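Local coordinates for protein enterotoxin type A (PDB 1DYQ) that acts as a superantigen that activates host T cells by bridging MHC class II molecules and T-cell receptors, and causes staphylococcal food poisoning, at residues V151-L156 with V195-F200. The protein carries 3 engineered substitutions. Residues are numbered along the deposited sequence; the frame is centred on the assembly and turned at random.
Sequences VTVQEL and VNYDLF
Val153 packs against both Val195 and Tyr197, meeting each with a different methyl, so one branched side chain makes the whole contact. Its CG1 stands 3.7 Å from CE2 of the Tyr197 ring and 3.9 Å from OH of the same tyrosine, an apolar methyl contact that approaches the ring obliquely near its hydroxyl oxygen and makes no hydrogen bond. CG2 of Val153 reaches CG2 of Val195 at 4.2 Å, a looser methyl-to-methyl touch. The division follows from the torsion: with CG1 of Val153 anti to the backbone N (chi1 171°), CG2 is set beside that N, and the methyls diverge toward separate partners. Val195 and Tyr197 are alternate residues of strand 195-198 and present their side chains on the same side of it; CG1 of Val195 also sits 3.7 Å above one face of the Tyr197 ring, offset toward its rim, which probably limits how the phenol can turn.

Val153 is the first residue of helix 153-168. Thr152 is its N-cap, OG1 accepting from Glu155 N at 3.0 Å with an N-H...O angle of 154°, which fixes the helix start from which Val153 projects. Phe187 of the neighbouring strand 182-188 and Ile220 of strand 219-221 also touch Val153, while Asp157 and Arg161, further along the helix, touch Tyr197. The contact thus joins the beginning of the long helix to an edge of the sheet in the beta-grasp domain, where a helix packs across a mixed sheet. The zinc ion is about 12 Å from the side chain of Val195.

No hydrogen bond or salt bridge crosses between 151-156 and 195-200. Between these two segments the contact is apolar, resting on van der Waals contact, and the 110 Å² buried makes it one part of the wider helix-on-sheet interface.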
ATOM      1  N   VAL A 151      -1.455  -4.753  11.355  1.00 11.67           N
ATOM      2  CA  VAL A 151      -1.650  -4.736   9.916  1.00 12.15           C
ATOM      3  C   VAL A 151      -0.694  -3.755   9.261  1.00 10.78           C
ATOM      4  O   VAL A 151      -0.355  -2.720   9.826  1.00 11.30           O
ATOM      5  CB  VAL A 151      -3.101  -4.378   9.562  1.00 13.57           C
ATOM      6  CG1 VAL A 151      -3.450  -2.955  10.043  1.00 13.71           C
ATOM      7  CG2 VAL A 151      -3.390  -4.524   8.090  1.00 12.58           C
ATOM      8  N   THR A 152      -0.233  -4.068   8.035  1.00 11.72           N
ATOM      9  CA  THR A 152       0.602  -3.090   7.353  1.00 10.16           C
ATOM     10  C   THR A 152      -0.301  -1.882   6.952  1.00  8.59           C
ATOM     11  O   THR A 152      -1.446  -2.078   6.545  1.00 11.28           O
ATOM     12  CB  THR A 152       1.317  -3.597   6.117  1.00  9.89           C
ATOM     13  OG1 THR A 152       0.486  -4.054   5.093  1.00 11.81           O
ATOM     14  CG2 THR A 152       2.328  -4.704   6.528  1.00 10.77           C
ATOM     15  N   VAL A 153       0.323  -0.731   6.999  1.00  9.40           N
ATOM     16  CA  VAL A 153      -0.324   0.460   6.388  1.00 10.54           C
ATOM     17  C   VAL A 153      -0.559   0.198   4.919  1.00 10.78           C
ATOM     18  O   VAL A 153      -1.633   0.501   4.368  1.00 11.11           O
ATOM     19  CB  VAL A 153       0.476   1.726   6.609  1.00 11.78           C
ATOM     20  CG1 VAL A 153      -0.132   2.876   5.770  1.00 12.98           C
ATOM     21  CG2 VAL A 153       0.489   2.121   8.084  1.00 13.60           C
ATOM     22  N   GLN A 154       0.360  -0.505   4.220  1.00  9.96           N
ATOM     23  CA  GLN A 154       0.162  -0.888   2.840  1.00  9.49           C
ATOM     24  C   GLN A 154      -1.141  -1.597   2.587  1.00 10.87           C
ATOM     25  O   GLN A 154      -1.888  -1.248   1.662  1.00 10.92           O
ATOM     26  CB  GLN A 154       1.367  -1.748   2.326  1.00 10.88           C
ATOM     27  CG  GLN A 154       1.129  -2.304   0.939  1.00 10.12           C
ATOM     28  CD  GLN A 154       2.389  -2.923   0.281  1.00  8.67           C
ATOM     29  OE1 GLN A 154       2.349  -3.120  -0.939  1.00  9.23           O
ATOM     30  NE2 GLN A 154       3.353  -3.242   1.084  1.00  9.17           N
ATOM     31  N   GLU A 155      -1.512  -2.594   3.394  1.00 10.14           N
ATOM     32  CA  GLU A 155      -2.751  -3.324   3.223  1.00 10.71           C
ATOM     33  C   GLU A 155      -3.977  -2.385   3.265  1.00 11.73           C
ATOM     34  O   GLU A 155      -4.894  -2.561   2.500  1.00 11.30           O
ATOM     35  CB  GLU A 155      -2.896  -4.444   4.249  1.00 11.38           C
ATOM     36  CG  GLU A 155      -4.232  -5.150   4.238  1.00 11.15           C
ATOM     37  CD  GLU A 155      -4.298  -6.373   5.111  1.00 14.60           C
ATOM     38  OE1 GLU A 155      -3.238  -6.950   5.452  1.00 14.04           O
ATOM     39  OE2 GLU A 155      -5.430  -6.778   5.491  1.00 15.73           O
ATOM     40  N   LEU A 156      -3.933  -1.458   4.212  1.00 11.98           N
ATOM     41  CA  LEU A 156      -5.053  -0.512   4.365  1.00 10.92           C
ATOM     42  C   LEU A 156      -5.057   0.533   3.259  1.00 10.14           C
ATOM     43  O   LEU A 156      -6.149   0.808   2.703  1.00 12.48           O
ATOM     44  CB  LEU A 156      -4.939   0.218   5.709  1.00 12.46           C
ATOM     45  CG  LEU A 156      -4.921  -0.691   6.952  1.00 14.19           C
ATOM     46  CD1 LEU A 156      -4.779   0.176   8.190  1.00 14.86           C
ATOM     47  CD2 LEU A 156      -6.151  -1.572   7.009  1.00 16.96           C
ATOM     48  N   VAL A 195       0.014   7.821  10.725  1.00 17.86           N
ATOM     49  CA  VAL A 195       0.664   7.896   9.421  1.00 17.57           C
ATOM     50  C   VAL A 195      -0.244   8.671   8.465  1.00 14.98           C
ATOM     51  O   VAL A 195      -1.455   8.472   8.447  1.00 15.81           O
ATOM     52  CB  VAL A 195       0.877   6.477   8.836  1.00 17.57           C
ATOM     53  CG1 VAL A 195       1.463   6.573   7.449  1.00 18.97           C
ATOM     54  CG2 VAL A 195       1.813   5.705   9.782  1.00 21.00           C
ATOM     55  N   ASN A 196       0.372   9.619   7.742  1.00 15.95           N
ATOM     56  CA  ASN A 196      -0.459  10.294   6.717  1.00 18.08           C
ATOM     57  C   ASN A 196       0.320  10.382   5.420  1.00 16.52           C
ATOM     58  O   ASN A 196       1.524  10.582   5.411  1.00 18.08           O
ATOM     59  CB  ASN A 196      -1.097  11.540   7.150  1.00 25.47           C
ATOM     60  CG  ASN A 196      -0.311  12.344   8.159  1.00 29.74           C
ATOM     61  OD1 ASN A 196      -0.609  12.255   9.364  1.00 33.24           O
ATOM     62  ND2 ASN A 196       0.659  13.060   7.658  1.00 35.10           N
ATOM     63  N   TYR A 197      -0.434  10.267   4.334  1.00 14.73           N
ATOM     64  CA  TYR A 197       0.180  10.343   3.019  1.00 14.92           C
ATOM     65  C   TYR A 197      -0.573  11.372   2.155  1.00 12.97           C
ATOM     66  O   TYR A 197      -1.809  11.353   2.147  1.00 14.89           O
ATOM     67  CB  TYR A 197       0.081   9.009   2.270  1.00 15.28           C
ATOM     68  CG  TYR A 197       0.882   7.876   2.863  1.00 16.28           C
ATOM     69  CD1 TYR A 197       2.190   8.037   3.257  1.00 18.59           C
ATOM     70  CD2 TYR A 197       0.319   6.605   2.941  1.00 15.73           C
ATOM     71  CE1 TYR A 197       2.903   6.984   3.819  1.00 17.64           C
ATOM     72  CE2 TYR A 197       1.020   5.539   3.462  1.00 15.20           C
ATOM     73  CZ  TYR A 197       2.323   5.733   3.872  1.00 16.93           C
ATOM     74  OH  TYR A 197       3.035   4.689   4.416  1.00 18.23           O
ATOM     75  N   ASP A 198       0.193  12.130   1.431  1.00 14.63           N
ATOM     76  CA  ASP A 198      -0.408  13.028   0.392  1.00 14.03           C
ATOM     77  C   ASP A 198      -0.711  12.162  -0.808  1.00 13.23           C
ATOM     78  O   ASP A 198       0.158  11.472  -1.356  1.00 16.11           O
ATOM     79  CB  ASP A 198       0.597  14.138   0.124  1.00 14.50           C
ATOM     80  CG  ASP A 198       0.173  15.085  -0.991  1.00 15.53           C
ATOM     81  OD1 ASP A 198      -0.737  14.741  -1.723  1.00 17.05           O
ATOM     82  OD2 ASP A 198       0.795  16.175  -1.061  1.00 19.53           O
ATOM     83  N   LEU A 199      -1.982  12.133  -1.243  1.00 11.58           N
ATOM     84  CA  LEU A 199      -2.390  11.251  -2.324  1.00 12.62           C
ATOM     85  C   LEU A 199      -1.745  11.643  -3.644  1.00 11.96           C
ATOM     86  O   LEU A 199      -1.755  10.788  -4.545  1.00 14.23           O
ATOM     87  CB  LEU A 199      -3.922  11.220  -2.442  1.00 13.48           C
ATOM     88  CG  LEU A 199      -4.653  10.646  -1.227  1.00 14.16           C
ATOM     89  CD1 LEU A 199      -6.181  10.839  -1.391  1.00 13.71           C
ATOM     90  CD2 LEU A 199      -4.381   9.150  -1.087  1.00 15.03           C
ATOM     91  N   PHE A 200      -1.258  12.852  -3.780  1.00 14.11           N
ATOM     92  CA  PHE A 200      -0.557  13.318  -4.971  1.00 14.77           C
ATOM     93  C   PHE A 200       0.867  13.732  -4.673  1.00 15.10           C
ATOM     94  O   PHE A 200       1.502  14.476  -5.436  1.00 18.28           O
ATOM     95  CB  PHE A 200      -1.319  14.505  -5.602  1.00 16.50           C
ATOM     96  CG  PHE A 200      -2.678  14.126  -6.086  1.00 13.26           C
ATOM     97  CD1 PHE A 200      -2.839  13.422  -7.279  1.00 14.40           C
ATOM     98  CD2 PHE A 200      -3.827  14.377  -5.339  1.00 16.06           C
ATOM     99  CE1 PHE A 200      -4.069  13.074  -7.751  1.00 16.31           C
ATOM    100  CE2 PHE A 200      -5.074  14.030  -5.806  1.00 17.24           C
ATOM    101  CZ  PHE A 200      -5.210  13.369  -7.018  1.00 16.84           C
TER